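PDB 4JGL: hypothetical protein from Bacteroides eggerthii, which is of unknown function but adopts a streptavidin-like beta-barrel fold with two extra alpha helices. Local coordinates for residues 56-61 / 149-154. Residues are numbered along the deposited sequence; the frame is centred on the assembly and turned at random.
Sequences LKMHDI and EDLFED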
loop_
_atom_site.group_PDB
_atom_site.type_symbol
_atom_site.label_atom_id
_atom_site.label_comp_id
_atom_site.label_asym_id
_atom_site.label_seq_id
_atom_site.Cartn_x
_atom_site.Cartn_y
_atom_site.Cartn_z
ATOM N N LEU A 56 1.602 2.793 2.608
ATOM C CA LEU A 56 1.380 3.070 1.203
ATOM C C LEU A 56 0.726 1.889 0.521
ATOM O O LEU A 56 1.066 0.750 0.787
ATOM C CB LEU A 56 2.692 3.427 0.507
ATOM C CG LEU A 56 3.221 4.838 0.748
ATOM C CD1 LEU A 56 3.522 5.056 2.224
ATOM C CD2 LEU A 56 4.449 5.104 -0.133
ATOM N N LYS A 57 -0.225 2.179 -0.358
ATOM C CA LYS A 57 -0.906 1.156 -1.140
ATOM C C LYS A 57 -0.818 1.529 -2.605
ATOM O O LYS A 57 -1.262 2.619 -2.999
ATOM C CB LYS A 57 -2.365 1.035 -0.707
ATOM C CG LYS A 57 -3.139 0.017 -1.533
ATOM C CD LYS A 57 -4.485 -0.285 -0.905
ATOM C CE LYS A 57 -5.215 -1.398 -1.659
ATOM N NZ LYS A 57 -5.731 -0.882 -2.949
HETATM N N MSE A 58 -0.260 0.632 -3.413
HETATM C CA MSE A 58 -0.006 0.868 -4.833
HETATM C C MSE A 58 -0.812 -0.054 -5.712
HETATM O O MSE A 58 -0.873 -1.261 -5.467
HETATM C CB MSE A 58 1.470 0.659 -5.090
HETATM C CG MSE A 58 1.900 0.857 -6.533
HETATM SE SE MSE A 58 3.768 1.125 -6.758
HETATM C CE MSE A 58 3.835 -0.442 -6.800
ATOM N N HIS A 59 -1.389 0.535 -6.745
ATOM C CA HIS A 59 -2.153 -0.157 -7.770
ATOM C C HIS A 59 -1.543 0.137 -9.127
ATOM O O HIS A 59 -1.236 1.280 -9.451
ATOM C CB HIS A 59 -3.603 0.329 -7.735
ATOM C CG HIS A 59 -4.509 -0.325 -8.719
ATOM N ND1 HIS A 59 -4.870 -1.640 -8.625
ATOM C CD2 HIS A 59 -5.154 0.165 -9.798
ATOM C CE1 HIS A 59 -5.682 -1.946 -9.627
ATOM N NE2 HIS A 59 -5.872 -0.862 -10.356
ATOM N N ASP A 60 -1.369 -0.914 -9.917
ATOM C CA ASP A 60 -0.794 -0.834 -11.267
ATOM C C ASP A 60 -1.914 -0.842 -12.330
ATOM O O ASP A 60 -2.766 -1.729 -12.334
ATOM C CB ASP A 60 0.129 -2.051 -11.446
ATOM C CG ASP A 60 0.853 -2.100 -12.766
ATOM O OD1 ASP A 60 0.536 -1.368 -13.690
ATOM O OD2 ASP A 60 1.770 -2.947 -12.866
ATOM N N ILE A 61 -1.918 0.163 -13.194
ATOM C CA ILE A 61 -2.763 0.157 -14.393
ATOM C C ILE A 61 -1.867 0.308 -15.594
ATOM O O ILE A 61 -1.355 1.388 -15.878
ATOM C CB ILE A 61 -3.820 1.274 -14.381
ATOM C CG1 ILE A 61 -4.740 1.145 -13.169
ATOM C CG2 ILE A 61 -4.618 1.240 -15.725
ATOM C CD1 ILE A 61 -5.779 2.272 -12.994
ATOM N N GLU A 149 10.981 0.139 -2.909
ATOM C CA GLU A 149 12.275 0.743 -2.620
ATOM C C GLU A 149 12.998 1.141 -3.905
ATOM O O GLU A 149 13.680 2.171 -3.952
ATOM C CB GLU A 149 13.075 -0.152 -1.684
ATOM C CG GLU A 149 12.383 -0.157 -0.317
ATOM C CD GLU A 149 12.923 -1.086 0.730
ATOM O OE1 GLU A 149 13.755 -1.970 0.415
ATOM O OE2 GLU A 149 12.463 -0.960 1.904
ATOM N N ASP A 150 12.828 0.365 -4.959
ATOM C CA ASP A 150 13.368 0.743 -6.267
ATOM C C ASP A 150 12.712 2.018 -6.787
ATOM O O ASP A 150 13.383 2.903 -7.327
ATOM C CB ASP A 150 13.167 -0.387 -7.271
ATOM C CG ASP A 150 13.632 -0.040 -8.637
ATOM O OD1 ASP A 150 14.858 -0.065 -8.835
ATOM O OD2 ASP A 150 12.779 0.249 -9.509
ATOM N N LEU A 151 11.393 2.116 -6.645
ATOM C CA LEU A 151 10.670 3.287 -7.072
ATOM C C LEU A 151 11.135 4.536 -6.292
ATOM O O LEU A 151 11.392 5.585 -6.887
ATOM C CB LEU A 151 9.175 2.988 -6.956
ATOM C CG LEU A 151 8.202 4.045 -7.408
ATOM C CD1 LEU A 151 8.281 4.237 -8.909
ATOM C CD2 LEU A 151 6.778 3.666 -6.933
ATOM N N PHE A 152 11.284 4.431 -4.972
ATOM C CA PHE A 152 11.723 5.590 -4.171
ATOM C C PHE A 152 13.040 6.140 -4.641
ATOM O O PHE A 152 13.249 7.351 -4.605
ATOM C CB PHE A 152 11.999 5.267 -2.714
ATOM C CG PHE A 152 10.825 4.832 -1.939
ATOM C CD1 PHE A 152 9.576 5.375 -2.151
ATOM C CD2 PHE A 152 10.995 3.895 -0.942
ATOM C CE1 PHE A 152 8.501 4.956 -1.402
ATOM C CE2 PHE A 152 9.942 3.481 -0.194
ATOM C CZ PHE A 152 8.689 4.011 -0.413
ATOM N N GLU A 153 13.945 5.250 -5.029
ATOM C CA GLU A 153 15.320 5.645 -5.309
ATOM C C GLU A 153 15.601 5.821 -6.795
ATOM O O GLU A 153 16.727 6.161 -7.187
ATOM C CB GLU A 153 16.294 4.664 -4.628
ATOM C CG GLU A 153 16.028 4.405 -3.122
ATOM C CD GLU A 153 16.032 5.620 -2.193
ATOM O OE1 GLU A 153 16.838 6.552 -2.414
ATOM O OE2 GLU A 153 15.254 5.592 -1.194
ATOM N N ASP A 154 14.580 5.685 -7.635
ATOM C CA ASP A 154 14.713 5.919 -9.072
ATOM C C ASP A 154 14.998 7.405 -9.234
ATOM O O ASP A 154 14.303 8.223 -8.655
ATOM C CB ASP A 154 13.397 5.546 -9.771
ATOM C CG ASP A 154 13.470 5.612 -11.281
ATOM O OD1 ASP A 154 13.804 6.697 -11.825
ATOM O OD2 ASP A 154 13.179 4.583 -11.935
#
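The backbones of Met58 and Leu151 stay well apart, 11.2 Å from CA to CA, so side chains alone join strand 54-61 to helix 142-153. The fold is streptavidin-like, an antiparallel barrel, and this helix is one of the two extra helices added to it. Leu56 and Met58, two residues apart on the strand, both direct their CB atoms at the helix. Lys57 between them turns the other way and salt-bridges Asp44. The contact is small (about 102 Å²), buried and apolar. Leu56 brings its CD2 methyl to the edge of the Phe152 ring, close to the ring plane, 4.2 Å from CE1. The ring of Phe152 also meets those of Tyr47 and Phe160, the latter on helix 158-165. Ile67 of strand 64-75 touches Leu56, Met58 and Leu151. Phe148, one turn before Phe152 in the helix, packs on Leu56 and Met58. Leu56, Leu151 and Phe152 each have a second conformer, so their contacts hold for the one described. Met58 is a selenomethionine. Its CG lies anti to the backbone N (chi1 180°), so the CB-CG bond runs along the strand. The near-anti chi2 (162°) then sends SE toward the helix, 3.9 Å from CD2 of Leu151.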